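Local coordinates for glutathione S-transferase family protein (Pseudomonas putida, PDB 3LXZ), which probably catalyses the conjugation of reduced glutathione to a wide range of hydrophobic electrophiles, at residues A[137-143]-A[181-185]; A[107-111]-A[122-126]; A[21-26]-A[69-73]. One frame throughout, in Å; residues are numbered along the deposited sequence.

Overall arrangement
Three contacts sample both domains of the glutathione S-transferase fold. Contact 3 comes first along the chain and joins helices 12-23 and 63-73 of the thioredoxin-like N-terminal domain; contacts 2 and 1 follow in that order in the helical C-terminal domain. Those two share helix 120-140, contact 2 near its start and contact 1 at its end, with centres about 23 Å apart. Contact 3 lies about 26 Å from contact 1 and about 33 Å from contact 2, centre to centre, and is across the middle of the chain from contact 2. None touches another: each is a separate junction between neighbouring helices or helix ends. Residues of contacts 1 and 3 also meet the second subunit.

Contact 1. Residues A[137-143]-A[181-185]; sequences LKRNGRF and DFPQA
The Phe182 ring has Lys138 NZ over one face, Ala185 CB over the opposite face and Gln184 OE1 in plane at its edge; the Phe143 ring receives Gln184 CB over a face and has Leu137 O in plane at its edge. This is helix-end packing in the all-helical C-terminal domain of the glutathione S-transferase fold: helix 120-140 finishes against the start of helix 183-193, with Phe182 at the N-cap position. The two aromatics form an offset edge-to-face pair, the edge of Phe182 directed at the face of Phe143, with planes at 70° and centroids 5.4 Å apart. Replacing Phe143 by an alanine would probably deprive the Phe182 edge of its aromatic partner and Gln184 CB of the ring it lies over. Leu137 CD2 adds apolar contact at Phe182 CE2, while Leu137 also reaches helices 84-106 and 154-174. The Lys138 chain bends at chi3 and chi4, both -60°, which sets its ammonium over the ring: NZ stands 3.8 Å from the Phe182 centroid, 28° off the normal, a cation-pi geometry. From there Lys138 NZ also makes a weak hydrogen bond, 3.5 Å long, to Asp181 O.

Contact 2. Residues A[107-111]-A[122-126]; sequences TCYAE and IKEKA
Lys123 and Glu111 form a salt bridge, in which Lys123 NZ donates to Glu111 OE2 over 2.9 Å. The ammonium approaches the syn lone pair of that oxygen, on the side of the second carboxylate oxygen, but Glu111 OE1 is farther from Lys123 NZ, at 3.6 Å, so the bond is one-sided. Glu111 reaches across with CG anti to its backbone N (chi1 -174°) and the chain extended beyond it, whereas the lysine bends at chi3 and chi4, and the two side chains meet at about a right angle. Glu111 OE2 has a second donor in the backbone N of Val118, which ties the carboxylate to the loop between the two helices as well.

A water makes the other polar link, donating to Thr107 OG1 at 2.8 Å and to Ile122 O at 2.9 Å. Thr107 OG1 in turn hydrogen-bonds to Pro104 O; since that carbonyl can only accept, the threonine gives its proton there and takes one from the water. Ile122 O serves twice, accepting Ala126 N within the helix in addition to the water.

The site belongs to the C-terminal helical domain of the glutathione S-transferase fold, where the chain leaves helix 84-106, makes the short helix 109-114 with Cys108 at the N-cap position, and returns in helix 120-140. Arg106, a glutathione-binding residue, immediately precedes Thr107, although no glutathione is bound to this chain.

Beside these bonds, Ala126 CB packs against Cys108 SG at 3.7 Å and Thr107 OG1 at 3.7 Å. Ile122 CG2 lies 3.9 Å from Thr107 CB. Helix 154-174 adds apolar cover through Val169 on Cys108 and Val173 on Lys123.

Contact 3. Residues A[21-26]-A[69-73]; sequences LLEKGL and YIEQT
Lys24 reaches from the end of helix 12-23 to Ile70 and Glu71 of helix 63-73, its atoms changing partners along the way. CB lies beside Leu26 CD1 of its own segment, and CG carries the chain forward, set anti to the carbonyl carbon (chi1 -73°). Lys24 CD is the first atom to touch the other helix, with Ile70 CG2 at 3.9 Å on the apolar side and Glu71 OE1 at 3.5 Å on the polar side. CE continues along that oxygen, and bends at chi3 and chi4 turn NZ to the carboxylate.

There Lys24 NZ donates to Glu71 OE1 over 2.8 Å, the hydrogen-bonded arm of a salt bridge. It comes from the syn side but 29° out of the carboxylate plane, and Glu71 OE2 is also near, 3.1 Å from Lys24 NZ. The ammonium has two further partners: Lys77 O, and a water 3.1 Å from Lys24 NZ that donates to Glu71 O. The charge of this largely buried lysine is thus met by a carboxylate and two neutral oxygens. Leu79 N holds Glu71 OE2, giving the carboxylate a second tether.

Ile70 supplies the apolar half. Ile70 CD1 packs 3.7 Å from Leu21 CD2, the side chains crossing at about a right angle, while Ile70 CG2 meets Leu26 CD1 at 3.9 Å. Leu26 is placed by a Schellman motif: Gly25 has a phi of 62°, and Leu26 N bonds back to Leu21 O and Gly25 N to Leu22 O.

Tyr69 and Thr73 pack against Ala88 and Pro84 of the second subunit. Thr63, a glutathione-binding residue, begins helix 63-73, although none is bound to this chain. The pairing of helices 12-23 and 63-73 is typical of the thioredoxin-like N-terminal domain of glutathione S-transferases.

Contact 1. Residues A[137-143]-A[181-185]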
loop_
_atom_site.group_PDB
_atom_site.type_symbol
_atom_site.label_atom_id
_atom_site.label_comp_id
_atom_site.label_asym_id
_atom_site.label_seq_id
_atom_site.Cartn_x
_atom_site.Cartn_y
_atom_site.Cartn_z
ATOM N N LEU A 137 14.533 -4.209 1.494
ATOM C CA LEU A 137 14.751 -4.508 0.075
ATOM C C LEU A 137 15.988 -5.388 -0.146
ATOM O O LEU A 137 15.975 -6.315 -0.987
ATOM C CB LEU A 137 14.817 -3.196 -0.744
ATOM C CG LEU A 137 14.964 -3.330 -2.260
ATOM C CD1 LEU A 137 13.856 -4.192 -2.861
ATOM C CD2 LEU A 137 15.056 -1.944 -2.951
ATOM N N LYS A 138 17.033 -5.134 0.622
ATOM C CA LYS A 138 18.265 -5.901 0.476
ATOM C C LYS A 138 18.071 -7.338 0.925
ATOM O O LYS A 138 18.573 -8.268 0.287
ATOM C CB LYS A 138 19.406 -5.280 1.285
ATOM C CG LYS A 138 20.755 -6.008 1.050
ATOM C CD LYS A 138 21.739 -5.687 2.174
ATOM C CE LYS A 138 21.952 -4.222 2.175
ATOM N NZ LYS A 138 22.513 -3.803 0.864
ATOM N N ARG A 139 17.323 -7.496 2.023
ATOM C CA ARG A 139 17.060 -8.795 2.619
ATOM C C ARG A 139 16.113 -9.632 1.768
ATOM O O ARG A 139 16.310 -10.848 1.619
ATOM C CB ARG A 139 16.526 -8.532 4.032
ATOM C CG ARG A 139 15.847 -9.596 4.824
ATOM C CD ARG A 139 15.342 -8.971 6.129
ATOM N NE ARG A 139 16.383 -8.215 6.839
ATOM C CZ ARG A 139 16.326 -6.928 7.234
ATOM N NH1 ARG A 139 15.266 -6.159 7.030
ATOM N NH2 ARG A 139 17.368 -6.393 7.867
ATOM N N ASN A 140 15.092 -8.992 1.210
ATOM C CA ASN A 140 14.012 -9.714 0.525
ATOM C C ASN A 140 14.155 -9.799 -0.979
ATOM O O ASN A 140 13.629 -10.733 -1.594
ATOM C CB ASN A 140 12.646 -9.106 0.910
ATOM C CG ASN A 140 11.494 -10.045 0.657
ATOM O OD1 ASN A 140 11.597 -11.234 0.895
ATOM N ND2 ASN A 140 10.387 -9.517 0.197
ATOM N N GLY A 141 14.873 -8.841 -1.572
ATOM C CA GLY A 141 15.051 -8.769 -3.031
ATOM C C GLY A 141 16.018 -9.826 -3.515
ATOM O O GLY A 141 16.941 -10.198 -2.799
ATOM N N ARG A 142 15.789 -10.359 -4.707
ATOM C CA ARG A 142 16.706 -11.346 -5.274
ATOM C C ARG A 142 17.825 -10.681 -6.077
ATOM O O ARG A 142 18.989 -11.072 -5.972
ATOM C CB ARG A 142 15.953 -12.335 -6.162
ATOM C CG ARG A 142 15.238 -13.481 -5.430
ATOM C CD ARG A 142 14.211 -13.001 -4.417
ATOM N NE ARG A 142 13.274 -14.076 -4.080
ATOM C CZ ARG A 142 12.661 -14.251 -2.913
ATOM N NH1 ARG A 142 12.847 -13.413 -1.872
ATOM N NH2 ARG A 142 11.847 -15.294 -2.798
ATOM N N PHE A 143 17.467 -9.666 -6.853
ATOM C CA PHE A 143 18.424 -8.909 -7.670
ATOM C C PHE A 143 19.239 -9.826 -8.562
ATOM O O PHE A 143 20.468 -9.907 -8.458
ATOM C CB PHE A 143 19.314 -8.050 -6.789
ATOM C CG PHE A 143 18.596 -6.928 -6.154
ATOM C CD1 PHE A 143 18.299 -5.797 -6.887
ATOM C CD2 PHE A 143 18.161 -7.021 -4.818
ATOM C CE1 PHE A 143 17.610 -4.738 -6.297
ATOM C CE2 PHE A 143 17.492 -5.993 -4.215
ATOM C CZ PHE A 143 17.202 -4.835 -4.955
ATOM N N ASP A 181 26.314 1.593 -0.608
ATOM C CA ASP A 181 26.531 0.290 0.027
ATOM C C ASP A 181 25.512 -0.796 -0.365
ATOM O O ASP A 181 25.314 -1.770 0.372
ATOM C CB ASP A 181 26.599 0.436 1.550
ATOM C CG ASP A 181 28.018 0.345 2.073
ATOM O OD1 ASP A 181 28.916 0.987 1.479
ATOM O OD2 ASP A 181 28.236 -0.392 3.066
ATOM N N PHE A 182 24.894 -0.632 -1.534
ATOM C CA PHE A 182 23.842 -1.550 -2.008
ATOM C C PHE A 182 24.116 -1.806 -3.479
ATOM O O PHE A 182 23.358 -1.340 -4.335
ATOM C CB PHE A 182 22.466 -0.861 -1.863
ATOM C CG PHE A 182 21.281 -1.803 -1.883
ATOM C CD1 PHE A 182 21.416 -3.132 -2.304
ATOM C CD2 PHE A 182 20.005 -1.342 -1.493
ATOM C CE1 PHE A 182 20.335 -3.995 -2.293
ATOM C CE2 PHE A 182 18.897 -2.196 -1.511
ATOM C CZ PHE A 182 19.055 -3.523 -1.916
ATOM N N PRO A 183 25.221 -2.523 -3.794
ATOM C CA PRO A 183 25.612 -2.633 -5.191
ATOM C C PRO A 183 24.622 -3.359 -6.086
ATOM O O PRO A 183 24.577 -3.053 -7.285
ATOM C CB PRO A 183 26.923 -3.428 -5.132
ATOM C CG PRO A 183 26.942 -4.060 -3.774
ATOM C CD PRO A 183 26.270 -3.059 -2.902
ATOM N N GLN A 184 23.888 -4.326 -5.516
ATOM C CA GLN A 184 22.798 -5.021 -6.229
ATOM C C GLN A 184 21.829 -3.993 -6.829
ATOM O O GLN A 184 21.418 -4.098 -7.998
ATOM C CB GLN A 184 21.957 -5.898 -5.257
ATOM C CG GLN A 184 22.659 -7.066 -4.616
ATOM C CD GLN A 184 23.542 -6.699 -3.413
ATOM O OE1 GLN A 184 23.640 -5.537 -3.000
ATOM N NE2 GLN A 184 24.203 -7.719 -2.848
ATOM N N ALA A 185 21.459 -3.018 -6.001
ATOM C CA ALA A 185 20.452 -2.036 -6.355
ATOM C C ALA A 185 21.077 -1.027 -7.315
ATOM O O ALA A 185 20.460 -0.602 -8.277
ATOM C CB ALA A 185 19.913 -1.348 -5.091
#

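Contact 2. Residues A[107-111]-A[122-126]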
loop_
_atom_site.group_PDB
_atom_site.type_symbol
_atom_site.label_atom_id
_atom_site.label_comp_id
_atom_site.label_asym_id
_atom_site.label_seq_id
_atom_site.Cartn_x
_atom_site.Cartn_y
_atom_site.Cartn_z
ATOM N N THR A 107 7.911 12.222 1.919
ATOM C CA THR A 107 7.749 13.188 3.023
ATOM C C THR A 107 8.810 14.278 2.949
ATOM O O THR A 107 8.647 15.353 3.558
ATOM C CB THR A 107 7.736 12.548 4.441
ATOM O OG1 THR A 107 9.032 12.010 4.776
ATOM C CG2 THR A 107 6.615 11.487 4.585
ATOM N N CYS A 108 9.888 14.001 2.210
ATOM C CA CYS A 108 10.959 14.956 2.084
ATOM C C CYS A 108 11.086 15.572 0.705
ATOM O O CYS A 108 12.058 16.279 0.470
ATOM C CB CYS A 108 12.287 14.322 2.477
ATOM S SG CYS A 108 12.376 13.875 4.219
ATOM N N TYR A 109 10.137 15.314 -0.209
ATOM C CA TYR A 109 10.242 15.891 -1.567
ATOM C C TYR A 109 10.126 17.420 -1.546
ATOM O O TYR A 109 10.713 18.101 -2.396
ATOM C CB TYR A 109 9.210 15.321 -2.556
ATOM C CG TYR A 109 9.356 13.844 -2.937
ATOM C CD1 TYR A 109 10.512 13.111 -2.652
ATOM C CD2 TYR A 109 8.326 13.204 -3.623
ATOM C CE1 TYR A 109 10.608 11.753 -3.010
ATOM C CE2 TYR A 109 8.417 11.859 -4.008
ATOM C CZ TYR A 109 9.558 11.135 -3.701
ATOM O OH TYR A 109 9.604 9.797 -4.060
ATOM N N ALA A 110 9.392 17.950 -0.561
ATOM C CA ALA A 110 9.315 19.397 -0.388
ATOM C C ALA A 110 10.710 20.015 -0.344
ATOM O O ALA A 110 10.956 21.012 -1.007
ATOM C CB ALA A 110 8.512 19.761 0.849
ATOM N N GLU A 111 11.620 19.416 0.416
ATOM C CA GLU A 111 12.967 19.949 0.576
ATOM C C GLU A 111 13.880 19.589 -0.593
ATOM O O GLU A 111 14.597 20.450 -1.120
ATOM C CB GLU A 111 13.588 19.488 1.887
ATOM C CG GLU A 111 14.934 20.147 2.168
ATOM C CD GLU A 111 15.432 19.917 3.578
ATOM O OE1 GLU A 111 16.658 19.798 3.744
ATOM O OE2 GLU A 111 14.609 19.852 4.521
ATOM N N ILE A 122 10.074 15.314 10.959
ATOM C CA ILE A 122 9.731 14.608 9.731
ATOM C C ILE A 122 11.003 14.013 9.104
ATOM O O ILE A 122 10.989 12.882 8.595
ATOM C CB ILE A 122 8.975 15.539 8.746
ATOM C CG1 ILE A 122 7.551 15.796 9.251
ATOM C CG2 ILE A 122 8.925 14.905 7.321
ATOM C CD1 ILE A 122 6.811 16.988 8.569
ATOM N N LYS A 123 12.107 14.746 9.175
ATOM C CA LYS A 123 13.400 14.255 8.642
ATOM C C LYS A 123 13.919 13.034 9.404
ATOM O O LYS A 123 14.332 12.021 8.797
ATOM C CB LYS A 123 14.444 15.395 8.609
ATOM C CG LYS A 123 14.206 16.391 7.452
ATOM C CD LYS A 123 15.385 17.343 7.227
ATOM C CE LYS A 123 15.230 18.652 7.989
ATOM N NZ LYS A 123 15.813 19.811 7.206
ATOM N N GLU A 124 13.876 13.125 10.734
ATOM C CA GLU A 124 14.263 12.025 11.616
ATOM C C GLU A 124 13.488 10.773 11.287
ATOM O O GLU A 124 14.072 9.702 11.193
ATOM C CB GLU A 124 14.026 12.373 13.086
ATOM C CG GLU A 124 14.911 13.480 13.568
ATOM C CD GLU A 124 14.618 13.977 14.997
ATOM O OE1 GLU A 124 13.547 13.658 15.607
ATOM O OE2 GLU A 124 15.502 14.707 15.495
ATOM N N LYS A 125 12.172 10.911 11.121
ATOM C CA LYS A 125 11.335 9.762 10.869
ATOM C C LYS A 125 11.651 9.193 9.477
ATOM O O LYS A 125 11.758 7.980 9.319
ATOM C CB LYS A 125 9.844 10.102 11.074
ATOM C CG LYS A 125 8.854 8.975 10.792
ATOM C CD LYS A 125 9.285 7.638 11.416
ATOM C CE LYS A 125 8.154 6.619 11.422
ATOM N NZ LYS A 125 7.332 6.733 12.634
ATOM N N ALA A 126 11.836 10.062 8.487
ATOM C CA ALA A 126 12.203 9.609 7.151
ATOM C C ALA A 126 13.521 8.863 7.126
ATOM O O ALA A 126 13.632 7.840 6.471
ATOM C CB ALA A 126 12.214 10.747 6.147
HETATM O O HOH W 1 8.889 11.276 7.504
#

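Contact 3. Residues A[21-26]-A[69-73]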
loop_
_atom_site.group_PDB
_atom_site.type_symbol
_atom_site.label_atom_id
_atom_site.label_comp_id
_atom_site.label_asym_id
_atom_site.label_seq_id
_atom_site.Cartn_x
_atom_site.Cartn_y
_atom_site.Cartn_z
ATOM N N LEU A 21 2.940 0.115 -19.870
ATOM C CA LEU A 21 2.167 0.173 -21.117
ATOM C C LEU A 21 3.118 0.127 -22.317
ATOM O O LEU A 21 2.839 -0.561 -23.293
ATOM C CB LEU A 21 1.283 1.427 -21.172
ATOM C CG LEU A 21 0.122 1.463 -20.156
ATOM C CD1 LEU A 21 -0.481 2.842 -20.036
ATOM C CD2 LEU A 21 -0.936 0.462 -20.536
ATOM N N LEU A 22 4.224 0.865 -22.238
ATOM C CA LEU A 22 5.210 0.902 -23.348
ATOM C C LEU A 22 5.925 -0.454 -23.500
ATOM O O LEU A 22 6.123 -0.937 -24.626
ATOM C CB LEU A 22 6.206 2.044 -23.115
ATOM C CG LEU A 22 5.748 3.468 -23.424
ATOM C CD1 LEU A 22 6.678 4.468 -22.785
ATOM C CD2 LEU A 22 5.625 3.726 -24.948
ATOM N N GLU A 23 6.265 -1.081 -22.368
ATOM C CA GLU A 23 6.984 -2.340 -22.361
ATOM C C GLU A 23 6.100 -3.407 -22.998
ATOM O O GLU A 23 6.564 -4.267 -23.773
ATOM C CB GLU A 23 7.383 -2.717 -20.927
ATOM C CG GLU A 23 8.315 -3.939 -20.807
ATOM C CD GLU A 23 9.701 -3.753 -21.466
ATOM O OE1 GLU A 23 10.281 -2.658 -21.394
ATOM O OE2 GLU A 23 10.211 -4.730 -22.052
ATOM N N LYS A 24 4.802 -3.299 -22.728
ATOM C CA LYS A 24 3.815 -4.225 -23.240
ATOM C C LYS A 24 3.334 -3.912 -24.683
ATOM O O LYS A 24 2.515 -4.651 -25.224
ATOM C CB LYS A 24 2.626 -4.302 -22.258
ATOM C CG LYS A 24 2.944 -5.061 -20.979
ATOM C CD LYS A 24 1.752 -5.066 -19.995
ATOM C CE LYS A 24 0.925 -6.314 -20.158
ATOM N NZ LYS A 24 1.632 -7.495 -19.573
ATOM N N GLY A 25 3.831 -2.818 -25.273
ATOM C CA GLY A 25 3.478 -2.383 -26.644
ATOM C C GLY A 25 2.004 -2.057 -26.769
ATOM O O GLY A 25 1.418 -2.235 -27.834
ATOM N N LEU A 26 1.402 -1.571 -25.678
ATOM C CA LEU A 26 -0.029 -1.226 -25.655
ATOM C C LEU A 26 -0.322 0.200 -26.110
ATOM O O LEU A 26 0.446 1.134 -25.834
ATOM C CB LEU A 26 -0.612 -1.461 -24.251
ATOM C CG LEU A 26 -0.490 -2.897 -23.747
ATOM C CD1 LEU A 26 -0.830 -2.994 -22.253
ATOM C CD2 LEU A 26 -1.401 -3.816 -24.572
ATOM N N TYR A 69 -4.471 -4.659 -12.855
ATOM C CA TYR A 69 -5.525 -4.652 -13.868
ATOM C C TYR A 69 -4.936 -4.792 -15.259
ATOM O O TYR A 69 -5.422 -5.595 -16.030
ATOM C CB TYR A 69 -6.348 -3.370 -13.791
ATOM C CG TYR A 69 -7.473 -3.318 -14.799
ATOM C CD1 TYR A 69 -8.668 -3.989 -14.589
ATOM C CD2 TYR A 69 -7.335 -2.575 -15.964
ATOM C CE1 TYR A 69 -9.715 -3.918 -15.533
ATOM C CE2 TYR A 69 -8.364 -2.506 -16.911
ATOM C CZ TYR A 69 -9.549 -3.181 -16.675
ATOM O OH TYR A 69 -10.564 -3.098 -17.599
ATOM N N ILE A 70 -3.872 -4.043 -15.557
ATOM C CA ILE A 70 -3.228 -4.151 -16.870
ATOM C C ILE A 70 -2.711 -5.566 -17.162
ATOM O O ILE A 70 -2.952 -6.105 -18.257
ATOM C CB ILE A 70 -2.156 -3.071 -17.067
ATOM C CG1 ILE A 70 -2.792 -1.697 -17.167
ATOM C CG2 ILE A 70 -1.360 -3.287 -18.370
ATOM C CD1 ILE A 70 -1.765 -0.547 -17.095
ATOM N N GLU A 71 -2.009 -6.177 -16.201
ATOM C CA GLU A 71 -1.532 -7.561 -16.358
ATOM C C GLU A 71 -2.630 -8.573 -16.734
ATOM O O GLU A 71 -2.472 -9.393 -17.641
ATOM C CB GLU A 71 -0.809 -8.050 -15.100
ATOM C CG GLU A 71 0.650 -7.665 -14.996
ATOM C CD GLU A 71 1.421 -7.798 -16.323
ATOM O OE1 GLU A 71 1.674 -6.734 -16.901
ATOM O OE2 GLU A 71 1.736 -8.938 -16.791
ATOM N N GLN A 72 -3.733 -8.480 -15.993
ATOM C CA GLN A 72 -4.874 -9.337 -16.077
ATOM C C GLN A 72 -5.620 -9.206 -17.402
ATOM O O GLN A 72 -6.074 -10.208 -17.953
ATOM C CB GLN A 72 -5.821 -8.901 -14.964
ATOM C CG GLN A 72 -7.103 -9.616 -14.944
ATOM C CD GLN A 72 -7.107 -10.572 -13.836
ATOM O OE1 GLN A 72 -7.749 -10.333 -12.792
ATOM N NE2 GLN A 72 -6.318 -11.652 -13.993
ATOM N N THR A 73 -5.749 -7.982 -17.900
ATOM C CA THR A 73 -6.680 -7.705 -18.991
ATOM C C THR A 73 -6.016 -7.482 -20.344
ATOM O O THR A 73 -6.672 -7.606 -21.381
ATOM C CB THR A 73 -7.616 -6.514 -18.689
ATOM O OG1 THR A 73 -6.858 -5.305 -18.492
ATOM C CG2 THR A 73 -8.504 -6.822 -17.464
HETATM O O HOH W 2 -0.893 -9.306 -19.748
#